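Local coordinates for activating signal cointegrator 1 complex subunit 2 (Homo sapiens, PDB 6YXQ), which binds K63-linked polyubiquitin chains and recruits ASCC3 and ALKBH3 to sites of DNA damage, and also takes part in rescue of stalled ribosomes, at residues 29-34 with 81-86; 42-47 with 57-62; 167-172 with 261-266; 334-339 with 352-357. All coordinates share one frame; numbering follows the deposited sequence.

Interaction 1: 29-34 with 81-86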
loop_
_atom_site.group_PDB
_atom_site.type_symbol
_atom_site.label_atom_id
_atom_site.label_comp_id
_atom_site.label_asym_id
_atom_site.label_seq_id
_atom_site.Cartn_x
_atom_site.Cartn_y
_atom_site.Cartn_z
ATOM N N PRO B 29 10.631 -31.638 1.472
ATOM C CA PRO B 29 10.632 -30.374 2.216
ATOM C C PRO B 29 9.226 -29.844 2.434
ATOM O O PRO B 29 8.302 -30.116 1.663
ATOM C CB PRO B 29 11.438 -29.434 1.315
ATOM C CG PRO B 29 11.223 -29.986 -0.048
ATOM C CD PRO B 29 11.274 -31.471 0.156
ATOM N N ALA B 30 9.075 -29.077 3.514
ATOM C CA ALA B 30 7.797 -28.440 3.798
ATOM C C ALA B 30 7.349 -27.580 2.622
ATOM O O ALA B 30 6.339 -27.868 1.972
ATOM C CB ALA B 30 7.902 -27.615 5.081
ATOM N N LEU B 31 8.113 -26.538 2.306
ATOM C CA LEU B 31 7.779 -25.674 1.179
ATOM C C LEU B 31 7.943 -26.417 -0.144
ATOM O O LEU B 31 8.988 -27.019 -0.402
ATOM C CB LEU B 31 8.667 -24.433 1.209
ATOM C CG LEU B 31 8.866 -23.847 2.609
ATOM C CD1 LEU B 31 10.012 -22.850 2.637
ATOM C CD2 LEU B 31 7.581 -23.195 3.092
ATOM N N HIS B 32 6.911 -26.372 -0.988
ATOM C CA HIS B 32 6.939 -27.090 -2.257
ATOM C C HIS B 32 5.857 -26.523 -3.167
ATOM O O HIS B 32 4.798 -26.114 -2.679
ATOM C CB HIS B 32 6.733 -28.597 -2.040
ATOM C CG HIS B 32 6.768 -29.401 -3.301
ATOM N ND1 HIS B 32 7.922 -29.599 -4.027
ATOM C CD2 HIS B 32 5.786 -30.053 -3.970
ATOM C CE1 HIS B 32 7.650 -30.334 -5.091
ATOM N NE2 HIS B 32 6.362 -30.627 -5.078
ATOM N N PRO B 33 6.092 -26.482 -4.487
ATOM C CA PRO B 33 5.118 -25.859 -5.405
ATOM C C PRO B 33 3.689 -26.383 -5.327
ATOM O O PRO B 33 2.755 -25.572 -5.395
ATOM C CB PRO B 33 5.732 -26.139 -6.783
ATOM C CG PRO B 33 7.186 -26.149 -6.533
ATOM C CD PRO B 33 7.398 -26.687 -5.142
ATOM N N GLU B 34 3.474 -27.697 -5.224
ATOM C CA GLU B 34 2.098 -28.183 -5.255
ATOM C C GLU B 34 1.473 -28.304 -3.878
ATOM O O GLU B 34 0.273 -28.574 -3.787
ATOM C CB GLU B 34 2.019 -29.522 -6.006
ATOM C CG GLU B 34 2.556 -29.404 -7.411
ATOM C CD GLU B 34 3.553 -30.481 -7.751
ATOM O OE1 GLU B 34 4.420 -30.790 -6.907
ATOM O OE2 GLU B 34 3.485 -30.996 -8.885
ATOM N N PHE B 81 0.753 -20.527 4.268
ATOM C CA PHE B 81 0.822 -19.136 3.824
ATOM C C PHE B 81 2.147 -18.851 3.136
ATOM O O PHE B 81 2.191 -18.204 2.083
ATOM C CB PHE B 81 0.631 -18.184 5.007
ATOM C CG PHE B 81 1.127 -16.782 4.751
ATOM C CD1 PHE B 81 0.350 -15.873 4.049
ATOM C CD2 PHE B 81 2.365 -16.369 5.221
ATOM C CE1 PHE B 81 0.801 -14.580 3.814
ATOM C CE2 PHE B 81 2.822 -15.079 4.985
ATOM C CZ PHE B 81 2.036 -14.183 4.284
ATOM N N TRP B 82 3.243 -19.322 3.730
ATOM C CA TRP B 82 4.554 -19.082 3.141
ATOM C C TRP B 82 4.718 -19.845 1.833
ATOM O O TRP B 82 5.299 -19.321 0.873
ATOM C CB TRP B 82 5.647 -19.449 4.142
ATOM C CG TRP B 82 6.023 -18.304 5.029
ATOM C CD1 TRP B 82 5.739 -18.164 6.358
ATOM C CD2 TRP B 82 6.747 -17.130 4.646
ATOM N NE1 TRP B 82 6.246 -16.976 6.826
ATOM C CE2 TRP B 82 6.870 -16.323 5.795
ATOM C CE3 TRP B 82 7.311 -16.685 3.445
ATOM C CZ2 TRP B 82 7.530 -15.094 5.776
ATOM C CZ3 TRP B 82 7.965 -15.464 3.427
ATOM C CH2 TRP B 82 8.069 -14.684 4.584
ATOM N N CYS B 83 4.205 -21.078 1.769
ATOM C CA CYS B 83 4.173 -21.799 0.500
ATOM C C CYS B 83 3.467 -20.977 -0.567
ATOM O O CYS B 83 3.976 -20.811 -1.686
ATOM C CB CYS B 83 3.472 -23.147 0.670
ATOM S SG CYS B 83 4.427 -24.399 1.525
ATOM N N GLN B 84 2.286 -20.454 -0.233
ATOM C CA GLN B 84 1.522 -19.677 -1.200
ATOM C C GLN B 84 2.312 -18.462 -1.671
ATOM O O GLN B 84 2.449 -18.233 -2.878
ATOM C CB GLN B 84 0.181 -19.264 -0.591
ATOM C CG GLN B 84 -0.837 -18.758 -1.602
ATOM C CD GLN B 84 -1.414 -19.864 -2.463
ATOM O OE1 GLN B 84 -1.318 -21.043 -2.127
ATOM N NE2 GLN B 84 -2.020 -19.486 -3.581
ATOM N N VAL B 85 2.877 -17.692 -0.731
ATOM C CA VAL B 85 3.548 -16.445 -1.108
ATOM C C VAL B 85 4.798 -16.726 -1.930
ATOM O O VAL B 85 5.159 -15.949 -2.826
ATOM C CB VAL B 85 3.873 -15.582 0.128
ATOM C CG1 VAL B 85 2.639 -15.374 0.976
ATOM C CG2 VAL B 85 5.004 -16.172 0.939
ATOM N N ILE B 86 5.478 -17.837 -1.654
ATOM C CA ILE B 86 6.703 -18.110 -2.386
ATOM C C ILE B 86 6.393 -18.625 -3.785
ATOM O O ILE B 86 7.049 -18.235 -4.756
ATOM C CB ILE B 86 7.580 -19.089 -1.586
ATOM C CG1 ILE B 86 8.092 -18.412 -0.315
ATOM C CG2 ILE B 86 8.737 -19.593 -2.433
ATOM C CD1 ILE B 86 8.978 -19.293 0.523
#
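Ala-30 meets Cys-83 through its backbone: Ala-30 O lies 4.0 Å from Cys-83 SG. The next residue, Leu-31, carries most of the contact. Its CA is 3.6 Å from Cys-83 SG, and its CD2 branch reaches the same sulfur at 3.7 Å. CD2 also touches Trp-82 CB, while the other branch, CD1, meets Ile-86 CD1 end to end at 4.3 Å. The two methyls thus straddle neighbouring turns of helix 78-87. This is a loop leaving the small antiparallel hairpin of strands 14-18 and 25-29 and running over a helix of the N-terminal helical part. On Cys-83, SG sits beside the backbone N (chi1 -74°), which turns it to the loop backbone. Leu-10, in the loop ahead of strand 14-18, also packs on Leu-31. At His-32 the backbone N still lies 4.0 Å from Cys-83 SG. The His-32 ring turns off to Glu-34, where NE2 donates to OE1 at 2.7 Å with a bent N-H...O angle of 132°. Glu-34 is poorly ordered, so this bond is uncertain in detail.

Interaction 2: 42-47 with 57-62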
loop_
_atom_site.group_PDB
_atom_site.type_symbol
_atom_site.label_atom_id
_atom_site.label_comp_id
_atom_site.label_asym_id
_atom_site.label_seq_id
_atom_site.Cartn_x
_atom_site.Cartn_y
_atom_site.Cartn_z
ATOM N N VAL B 42 -6.185 -12.044 -8.871
ATOM C CA VAL B 42 -6.292 -11.046 -9.927
ATOM C C VAL B 42 -5.589 -9.763 -9.500
ATOM O O VAL B 42 -5.356 -9.502 -8.317
ATOM C CB VAL B 42 -7.754 -10.757 -10.326
ATOM C CG1 VAL B 42 -8.442 -12.024 -10.703
ATOM C CG2 VAL B 42 -8.500 -10.038 -9.205
ATOM N N LEU B 43 -5.254 -8.948 -10.494
ATOM C CA LEU B 43 -4.575 -7.689 -10.259
ATOM C C LEU B 43 -5.552 -6.641 -9.743
ATOM O O LEU B 43 -6.772 -6.760 -9.887
ATOM C CB LEU B 43 -3.910 -7.196 -11.544
ATOM C CG LEU B 43 -3.000 -8.228 -12.204
ATOM C CD1 LEU B 43 -3.098 -8.127 -13.712
ATOM C CD2 LEU B 43 -1.558 -8.066 -11.742
ATOM N N TYR B 44 -4.990 -5.595 -9.146
ATOM C CA TYR B 44 -5.756 -4.511 -8.551
ATOM C C TYR B 44 -5.784 -3.319 -9.502
ATOM O O TYR B 44 -4.748 -2.936 -10.059
ATOM C CB TYR B 44 -5.156 -4.114 -7.199
ATOM C CG TYR B 44 -5.750 -2.866 -6.584
ATOM C CD1 TYR B 44 -5.255 -1.605 -6.900
ATOM C CD2 TYR B 44 -6.799 -2.947 -5.680
ATOM C CE1 TYR B 44 -5.794 -0.463 -6.343
ATOM C CE2 TYR B 44 -7.342 -1.807 -5.116
ATOM C CZ TYR B 44 -6.835 -0.570 -5.452
ATOM O OH TYR B 44 -7.371 0.563 -4.892
ATOM N N LYS B 45 -6.971 -2.746 -9.693
ATOM C CA LYS B 45 -7.128 -1.497 -10.407
ATOM C C LYS B 45 -7.828 -0.485 -9.507
ATOM O O LYS B 45 -8.778 -0.840 -8.801
ATOM C CB LYS B 45 -7.934 -1.692 -11.701
ATOM C CG LYS B 45 -7.359 -2.737 -12.654
ATOM C CD LYS B 45 -7.460 -2.291 -14.109
ATOM C CE LYS B 45 -7.402 -3.476 -15.068
ATOM N NZ LYS B 45 -6.013 -3.995 -15.247
ATOM N N PRO B 46 -7.379 0.765 -9.494
ATOM C CA PRO B 46 -7.960 1.762 -8.586
ATOM C C PRO B 46 -9.334 2.203 -9.058
ATOM O O PRO B 46 -9.702 1.980 -10.222
ATOM C CB PRO B 46 -6.949 2.916 -8.644
ATOM C CG PRO B 46 -6.325 2.784 -9.994
ATOM C CD PRO B 46 -6.258 1.311 -10.278
ATOM N N PRO B 47 -10.120 2.833 -8.184
ATOM C CA PRO B 47 -11.501 3.222 -8.542
ATOM C C PRO B 47 -11.532 4.304 -9.606
ATOM O O PRO B 47 -10.533 5.008 -9.817
ATOM C CB PRO B 47 -12.075 3.735 -7.209
ATOM C CG PRO B 47 -10.895 4.013 -6.344
ATOM C CD PRO B 47 -9.850 3.026 -6.749
ATOM N N GLU B 57 -18.762 -0.414 -10.263
ATOM C CA GLU B 57 -19.057 -1.823 -10.006
ATOM C C GLU B 57 -18.009 -2.738 -10.632
ATOM O O GLU B 57 -17.742 -3.831 -10.110
ATOM C CB GLU B 57 -20.473 -2.174 -10.491
ATOM C CG GLU B 57 -20.710 -2.280 -11.991
ATOM C CD GLU B 57 -22.091 -2.845 -12.275
ATOM O OE1 GLU B 57 -23.017 -2.472 -11.520
ATOM O OE2 GLU B 57 -22.258 -3.673 -13.204
ATOM N N GLU B 58 -17.400 -2.311 -11.747
ATOM C CA GLU B 58 -16.243 -3.039 -12.259
ATOM C C GLU B 58 -15.127 -3.068 -11.218
ATOM O O GLU B 58 -14.573 -4.140 -10.887
ATOM C CB GLU B 58 -15.742 -2.407 -13.557
ATOM C CG GLU B 58 -16.792 -2.185 -14.648
ATOM C CD GLU B 58 -16.172 -1.811 -15.994
ATOM O OE1 GLU B 58 -14.940 -1.981 -16.152
ATOM O OE2 GLU B 58 -16.911 -1.343 -16.891
ATOM N N TYR B 59 -14.781 -1.884 -10.698
ATOM C CA TYR B 59 -13.799 -1.823 -9.623
ATOM C C TYR B 59 -14.219 -2.701 -8.453
ATOM O O TYR B 59 -13.383 -3.390 -7.863
ATOM C CB TYR B 59 -13.589 -0.382 -9.149
ATOM C CG TYR B 59 -13.078 -0.327 -7.724
ATOM C CD1 TYR B 59 -11.733 -0.533 -7.441
ATOM C CD2 TYR B 59 -13.946 -0.104 -6.655
ATOM C CE1 TYR B 59 -11.263 -0.506 -6.134
ATOM C CE2 TYR B 59 -13.484 -0.077 -5.347
ATOM C CZ TYR B 59 -12.142 -0.280 -5.095
ATOM O OH TYR B 59 -11.673 -0.255 -3.804
ATOM N N LEU B 60 -15.508 -2.683 -8.099
ATOM C CA LEU B 60 -15.979 -3.423 -6.931
ATOM C C LEU B 60 -15.809 -4.924 -7.121
ATOM O O LEU B 60 -15.367 -5.628 -6.209
ATOM C CB LEU B 60 -17.442 -3.081 -6.646
ATOM C CG LEU B 60 -17.697 -1.781 -5.887
ATOM C CD1 LEU B 60 -19.186 -1.529 -5.748
ATOM C CD2 LEU B 60 -17.027 -1.830 -4.525
ATOM N N GLU B 61 -16.163 -5.432 -8.300
ATOM C CA GLU B 61 -15.966 -6.846 -8.608
ATOM C C GLU B 61 -14.506 -7.249 -8.410
ATOM O O GLU B 61 -14.184 -8.172 -7.633
ATOM C CB GLU B 61 -16.417 -7.111 -10.047
ATOM C CG GLU B 61 -16.796 -8.550 -10.351
ATOM C CD GLU B 61 -16.981 -8.805 -11.842
ATOM O OE1 GLU B 61 -17.927 -9.533 -12.211
ATOM O OE2 GLU B 61 -16.180 -8.276 -12.643
ATOM N N ARG B 62 -13.603 -6.543 -9.105
ATOM C CA ARG B 62 -12.179 -6.863 -8.995
ATOM C C ARG B 62 -11.699 -6.777 -7.542
ATOM O O ARG B 62 -11.004 -7.675 -7.032
ATOM C CB ARG B 62 -11.375 -5.920 -9.886
ATOM C CG ARG B 62 -10.048 -6.478 -10.331
ATOM C CD ARG B 62 -9.489 -5.658 -11.473
ATOM N NE ARG B 62 -8.700 -6.469 -12.394
ATOM C CZ ARG B 62 -9.136 -6.890 -13.577
ATOM N NH1 ARG B 62 -8.353 -7.619 -14.359
ATOM N NH2 ARG B 62 -10.353 -6.565 -13.988
#
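Arg-62 reaches from its helix to the extended chain of 42-47, while Tyr-59, one turn earlier, supports the chain farther along. With CG anti to the backbone N (chi1 -155°) and a bend at chi3, the arginine chain carries NE to Leu-43 O. The hydrogen bond there is weak, 3.2 Å from Arg-62 NE to Leu-43 O, with an N-H...O angle of only 129°. The oxygen lies in the guanidinium plane at its edge. Val-42 CG2 meets Arg-62 CG at 4.0 Å. Lys-45, bent at chi2 and chi4, crosses the arginine, and its CE lies 4.1 Å from Arg-62 CZ, over one guanidinium face. The like charges Lys-45 NZ and Arg-62 NH1 are 4.4 Å apart. This loop folds back on the start of helix 53-75, at the binding surface for ASCC3. There, Asp-32 of the ASCC3 chain forms a salt bridge with Arg-62 NH1. With an alanine in place of Arg-62, that aspartate would probably lose this mate and Leu-43 O its side-chain donor. Tyr-59 has CG anti to the backbone N (chi1 156°), which carries its ring to Pro-47. Pro-47 CB sits over the centre of one face, 4.2 Å from the centroid, in a CH-pi contact. Lys-45 O lies at the ring edge, 3.3 Å from Tyr-59 CD1. Tyr-44 touches the same ring obliquely, and its OH is hydrogen-bonded to Gln-120.

Interaction 3: 167-172 with 261-266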
loop_
_atom_site.group_PDB
_atom_site.type_symbol
_atom_site.label_atom_id
_atom_site.label_comp_id
_atom_site.label_asym_id
_atom_site.label_seq_id
_atom_site.Cartn_x
_atom_site.Cartn_y
_atom_site.Cartn_z
ATOM N N ASP B 167 6.805 2.463 -1.596
ATOM C CA ASP B 167 5.349 2.475 -1.577
ATOM C C ASP B 167 4.827 2.150 -0.185
ATOM O O ASP B 167 3.934 2.831 0.328
ATOM C CB ASP B 167 4.798 1.479 -2.601
ATOM C CG ASP B 167 5.011 1.933 -4.029
ATOM O OD1 ASP B 167 4.898 3.155 -4.287
ATOM O OD2 ASP B 167 5.284 1.068 -4.892
ATOM N N LEU B 168 5.377 1.106 0.441
ATOM C CA LEU B 168 4.911 0.698 1.759
ATOM C C LEU B 168 5.011 1.845 2.746
ATOM O O LEU B 168 4.078 2.097 3.515
ATOM C CB LEU B 168 5.719 -0.497 2.264
ATOM C CG LEU B 168 5.265 -1.864 1.773
ATOM C CD1 LEU B 168 6.273 -2.926 2.191
ATOM C CD2 LEU B 168 3.879 -2.161 2.315
ATOM N N CYS B 169 6.144 2.554 2.734
ATOM C CA CYS B 169 6.348 3.656 3.677
ATOM C C CYS B 169 5.392 4.802 3.424
ATOM O O CYS B 169 4.737 5.279 4.361
ATOM C CB CYS B 169 7.788 4.169 3.634
ATOM S SG CYS B 169 9.030 2.951 4.056
ATOM N N VAL B 170 5.314 5.275 2.174
ATOM C CA VAL B 170 4.437 6.419 1.942
ATOM C C VAL B 170 2.986 6.042 2.211
ATOM O O VAL B 170 2.168 6.901 2.568
ATOM C CB VAL B 170 4.612 6.981 0.526
ATOM C CG1 VAL B 170 4.170 5.984 -0.518
ATOM C CG2 VAL B 170 3.841 8.279 0.362
ATOM N N LEU B 171 2.644 4.755 2.086
ATOM C CA LEU B 171 1.258 4.346 2.269
ATOM C C LEU B 171 0.902 4.127 3.738
ATOM O O LEU B 171 -0.191 4.511 4.168
ATOM C CB LEU B 171 0.975 3.077 1.464
ATOM C CG LEU B 171 0.845 3.247 -0.056
ATOM C CD1 LEU B 171 0.719 1.884 -0.726
ATOM C CD2 LEU B 171 -0.306 4.157 -0.466
ATOM N N PHE B 172 1.795 3.526 4.531
ATOM C CA PHE B 172 1.445 3.130 5.895
ATOM C C PHE B 172 2.303 3.808 6.959
ATOM O O PHE B 172 2.293 3.371 8.114
ATOM C CB PHE B 172 1.545 1.608 6.072
ATOM C CG PHE B 172 0.837 0.808 5.011
ATOM C CD1 PHE B 172 -0.510 0.509 5.130
ATOM C CD2 PHE B 172 1.526 0.329 3.910
ATOM C CE1 PHE B 172 -1.160 -0.233 4.158
ATOM C CE2 PHE B 172 0.882 -0.414 2.936
ATOM C CZ PHE B 172 -0.461 -0.696 3.061
ATOM N N TRP B 261 10.802 11.184 1.202
ATOM C CA TRP B 261 10.831 11.627 2.585
ATOM C C TRP B 261 10.212 10.590 3.512
ATOM O O TRP B 261 10.744 10.332 4.595
ATOM C CB TRP B 261 10.113 12.966 2.729
ATOM C CG TRP B 261 9.829 13.276 4.150
ATOM C CD1 TRP B 261 10.674 13.869 5.046
ATOM C CD2 TRP B 261 8.631 12.973 4.865
ATOM N NE1 TRP B 261 10.067 13.967 6.274
ATOM C CE2 TRP B 261 8.810 13.424 6.189
ATOM C CE3 TRP B 261 7.421 12.369 4.514
ATOM C CZ2 TRP B 261 7.819 13.294 7.161
ATOM C CZ3 TRP B 261 6.441 12.242 5.480
ATOM C CH2 TRP B 261 6.646 12.702 6.788
ATOM N N ALA B 262 9.083 9.996 3.118
ATOM C CA ALA B 262 8.462 8.975 3.954
ATOM C C ALA B 262 9.382 7.778 4.120
ATOM O O ALA B 262 9.494 7.212 5.215
ATOM C CB ALA B 262 7.124 8.543 3.359
ATOM N N PHE B 263 10.060 7.382 3.044
ATOM C CA PHE B 263 10.989 6.267 3.149
ATOM C C PHE B 263 12.091 6.570 4.149
ATOM O O PHE B 263 12.437 5.720 4.974
ATOM C CB PHE B 263 11.588 5.934 1.787
ATOM C CG PHE B 263 12.669 4.904 1.851
ATOM C CD1 PHE B 263 12.441 3.685 2.468
ATOM C CD2 PHE B 263 13.919 5.156 1.311
ATOM C CE1 PHE B 263 13.435 2.731 2.533
ATOM C CE2 PHE B 263 14.921 4.208 1.371
ATOM C CZ PHE B 263 14.678 2.992 1.986
ATOM N N LEU B 264 12.655 7.779 4.097
ATOM C CA LEU B 264 13.739 8.097 5.022
ATOM C C LEU B 264 13.234 8.350 6.432
ATOM O O LEU B 264 14.009 8.223 7.388
ATOM C CB LEU B 264 14.534 9.301 4.521
ATOM C CG LEU B 264 15.361 8.990 3.272
ATOM C CD1 LEU B 264 16.091 10.229 2.796
ATOM C CD2 LEU B 264 16.338 7.843 3.521
ATOM N N ASP B 265 11.957 8.706 6.578
ATOM C CA ASP B 265 11.364 8.851 7.903
ATOM C C ASP B 265 11.186 7.492 8.561
ATOM O O ASP B 265 11.388 7.348 9.772
ATOM C CB ASP B 265 10.027 9.590 7.794
ATOM C CG ASP B 265 9.284 9.682 9.123
ATOM O OD1 ASP B 265 9.786 10.352 10.054
ATOM O OD2 ASP B 265 8.182 9.099 9.224
ATOM N N ILE B 266 10.832 6.477 7.772
ATOM C CA ILE B 266 10.707 5.134 8.329
ATOM C C ILE B 266 12.076 4.506 8.556
ATOM O O ILE B 266 12.318 3.893 9.602
ATOM C CB ILE B 266 9.829 4.250 7.428
ATOM C CG1 ILE B 266 8.403 4.801 7.386
ATOM C CG2 ILE B 266 9.835 2.815 7.937
ATOM C CD1 ILE B 266 7.687 4.722 8.720
#
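Cys-169 packs closely against helix 243-266. Its SG lies 3.7 Å from Ile-266 CB and 3.8 Å from Phe-263 CD1. The sulfur is in the plane of the phenylalanine ring, at its edge, in a sulfur-aromatic contact. With its bond beside the backbone N (chi1 -60°), SG lies against both Phe-263 and Ile-266. Cys-169 CB rests on Ala-262 O at 3.8 Å. The segments 167-172 and 261-266 cross almost perpendicularly, at 89°, their axes coming within 7.9 Å. The small side chains of Cys-169 and Ala-262 suit this close crossing, which lies near the centre of the mostly helical chain. Leu-180 of helix 177-190 covers both Cys-169 and Ile-266. The Val-170 side is lighter. Ala-262 CB touches Val-170 CA at 3.7 Å, but the two CB atoms are 4.1 Å apart and the valine methyls add little. Trp-261 is partly exposed and makes no contact with 167-172; it meets His-178 of the ASCC3 chain edge-to-face. That chain also packs on Ala-262.

Interaction 4: 334-339 with 352-357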
loop_
_atom_site.group_PDB
_atom_site.type_symbol
_atom_site.label_atom_id
_atom_site.label_comp_id
_atom_site.label_asym_id
_atom_site.label_seq_id
_atom_site.Cartn_x
_atom_site.Cartn_y
_atom_site.Cartn_z
ATOM N N ILE B 334 24.251 11.260 9.063
ATOM C CA ILE B 334 25.649 10.957 8.751
ATOM C C ILE B 334 26.656 11.900 9.403
ATOM O O ILE B 334 27.867 11.633 9.317
ATOM C CB ILE B 334 25.887 10.913 7.229
ATOM C CG1 ILE B 334 25.880 12.319 6.648
ATOM C CG2 ILE B 334 24.835 10.054 6.573
ATOM C CD1 ILE B 334 25.677 12.341 5.169
ATOM N N CYS B 335 26.213 12.975 10.062
ATOM C CA CYS B 335 27.155 13.867 10.730
ATOM C C CYS B 335 26.744 14.160 12.162
ATOM O O CYS B 335 27.539 14.006 13.093
ATOM C CB CYS B 335 27.271 15.198 9.990
ATOM S SG CYS B 335 27.894 15.102 8.331
ATOM N N LEU B 336 25.502 14.609 12.342
ATOM C CA LEU B 336 25.112 15.135 13.642
ATOM C C LEU B 336 24.872 14.005 14.628
ATOM O O LEU B 336 25.423 14.012 15.734
ATOM C CB LEU B 336 23.870 16.009 13.497
ATOM C CG LEU B 336 24.065 17.282 12.682
ATOM C CD1 LEU B 336 22.768 18.060 12.618
ATOM C CD2 LEU B 336 25.150 18.116 13.306
ATOM N N LEU B 337 24.053 13.026 14.236
ATOM C CA LEU B 337 23.802 11.872 15.094
ATOM C C LEU B 337 25.079 11.126 15.451
ATOM O O LEU B 337 25.259 10.796 16.636
ATOM C CB LEU B 337 22.769 10.961 14.422
ATOM C CG LEU B 337 22.585 9.510 14.867
ATOM C CD1 LEU B 337 22.373 9.383 16.363
ATOM C CD2 LEU B 337 21.415 8.917 14.113
ATOM N N PRO B 338 25.997 10.833 14.518
ATOM C CA PRO B 338 27.249 10.161 14.917
ATOM C C PRO B 338 28.079 10.943 15.916
ATOM O O PRO B 338 28.818 10.337 16.700
ATOM C CB PRO B 338 27.997 10.000 13.588
ATOM C CG PRO B 338 26.939 10.009 12.563
ATOM C CD PRO B 338 25.898 10.957 13.053
ATOM N N ILE B 339 27.987 12.271 15.903
ATOM C CA ILE B 339 28.756 13.089 16.835
ATOM C C ILE B 339 28.155 13.020 18.236
ATOM O O ILE B 339 28.876 12.892 19.234
ATOM C CB ILE B 339 28.819 14.538 16.326
ATOM C CG1 ILE B 339 29.809 14.664 15.174
ATOM C CG2 ILE B 339 29.191 15.468 17.435
ATOM C CD1 ILE B 339 29.746 16.008 14.496
ATOM N N GLU B 352 34.171 17.340 9.100
ATOM C CA GLU B 352 34.640 17.731 7.777
ATOM C C GLU B 352 33.583 17.453 6.721
ATOM O O GLU B 352 33.437 18.225 5.770
ATOM C CB GLU B 352 35.950 17.017 7.435
ATOM C CG GLU B 352 37.174 17.498 8.224
ATOM C CD GLU B 352 37.332 19.012 8.252
ATOM O OE1 GLU B 352 37.031 19.680 7.238
ATOM O OE2 GLU B 352 37.761 19.537 9.302
ATOM N N GLU B 353 32.827 16.365 6.877
ATOM C CA GLU B 353 31.773 16.071 5.914
ATOM C C GLU B 353 30.697 17.147 5.950
ATOM O O GLU B 353 30.241 17.621 4.901
ATOM C CB GLU B 353 31.176 14.692 6.183
ATOM C CG GLU B 353 30.021 14.367 5.255
ATOM C CD GLU B 353 29.956 12.907 4.873
ATOM O OE1 GLU B 353 29.539 12.618 3.728
ATOM O OE2 GLU B 353 30.311 12.053 5.716
ATOM N N PHE B 354 30.280 17.542 7.156
ATOM C CA PHE B 354 29.344 18.657 7.305
ATOM C C PHE B 354 29.849 19.907 6.579
ATOM O O PHE B 354 29.135 20.519 5.760
ATOM C CB PHE B 354 29.147 18.927 8.800
ATOM C CG PHE B 354 28.145 20.000 9.116
ATOM C CD1 PHE B 354 28.465 21.341 8.968
ATOM C CD2 PHE B 354 26.895 19.668 9.602
ATOM C CE1 PHE B 354 27.549 22.325 9.271
ATOM C CE2 PHE B 354 25.971 20.649 9.907
ATOM C CZ PHE B 354 26.300 21.978 9.744
ATOM N N LEU B 355 31.090 20.301 6.884
ATOM C CA LEU B 355 31.658 21.510 6.298
ATOM C C LEU B 355 31.713 21.419 4.774
ATOM O O LEU B 355 31.393 22.387 4.074
ATOM C CB LEU B 355 33.049 21.756 6.878
ATOM C CG LEU B 355 33.130 21.930 8.400
ATOM C CD1 LEU B 355 34.579 22.007 8.860
ATOM C CD2 LEU B 355 32.355 23.157 8.857
ATOM N N GLN B 356 32.117 20.265 4.244
ATOM C CA GLN B 356 32.177 20.086 2.798
ATOM C C GLN B 356 30.797 20.236 2.171
ATOM O O GLN B 356 30.630 20.924 1.152
ATOM C CB GLN B 356 32.768 18.713 2.482
ATOM C CG GLN B 356 32.905 18.405 1.006
ATOM C CD GLN B 356 34.002 17.396 0.728
ATOM O OE1 GLN B 356 35.095 17.474 1.293
ATOM N NE2 GLN B 356 33.711 16.436 -0.139
ATOM N N ILE B 357 29.795 19.581 2.765
ATOM C CA ILE B 357 28.439 19.661 2.233
ATOM C C ILE B 357 28.008 21.112 2.104
ATOM O O ILE B 357 27.434 21.512 1.084
ATOM C CB ILE B 357 27.458 18.863 3.112
ATOM C CG1 ILE B 357 27.668 17.363 2.939
ATOM C CG2 ILE B 357 26.023 19.212 2.761
ATOM C CD1 ILE B 357 26.796 16.535 3.850
#
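Cys-335 and Phe-354 mark the nearest backbone approach, with their CA atoms 6.3 Å apart. The two helical segments run nearly antiparallel, at 155°, and their axes come within 9.6 Å. Segment 334-339 is irregular. It has a wider pi-type turn at 334-336 and a kink at Pro-338, whose N has no bond to the preceding turn. The helices form an antiparallel pair in the C-terminal helical part of the chain, joined by the short connection from helix 306-340 to helix 348-359. Cys-335 SG points into the pair. It lies 3.6 Å from Phe-354 N. With CG anti to the backbone N (chi1 177°), the Glu-353 chain runs past the sulfur, and its CG touches Cys-335 SG at 3.8 Å. Its end crosses Ile-334 at about a right angle, with Glu-353 OE1 4.1 Å from Ile-334 CD1. On the other flank, Leu-336 CD2 approaches Phe-354 CE2 obliquely at 4.3 Å. Leu-384 of helix 377-387 packs on Phe-354. The contact across the pair is mainly apolar, and the glutamate lends it its methylenes. Glu-353 is partly exposed, and its carboxylate finds no polar partner across this contact, so burial of apolar surface probably holds these segments together.

Interactions 1 and 2 belong to the N-terminal part. The loop closed by 29-34 with 81-86 encloses 42-47 with 57-62, and helices 53-75 and 78-87 follow each other. Their centres are 27 Å apart, with nearest atoms about 10 Å apart. Interaction 3 lies close to the middle of the chain, about 9 Å from interaction 2 and from interaction 4 by nearest atoms. Interaction 4 is on the opposite side of the chain's centre from interaction 2, 48 Å away between centres. None of the four touches another. ASCC3 contacts residues of interactions 2 and 3 but not the segments of interactions 1 and 4, so it binds along the part of the chain that carries interactions 2 and 3.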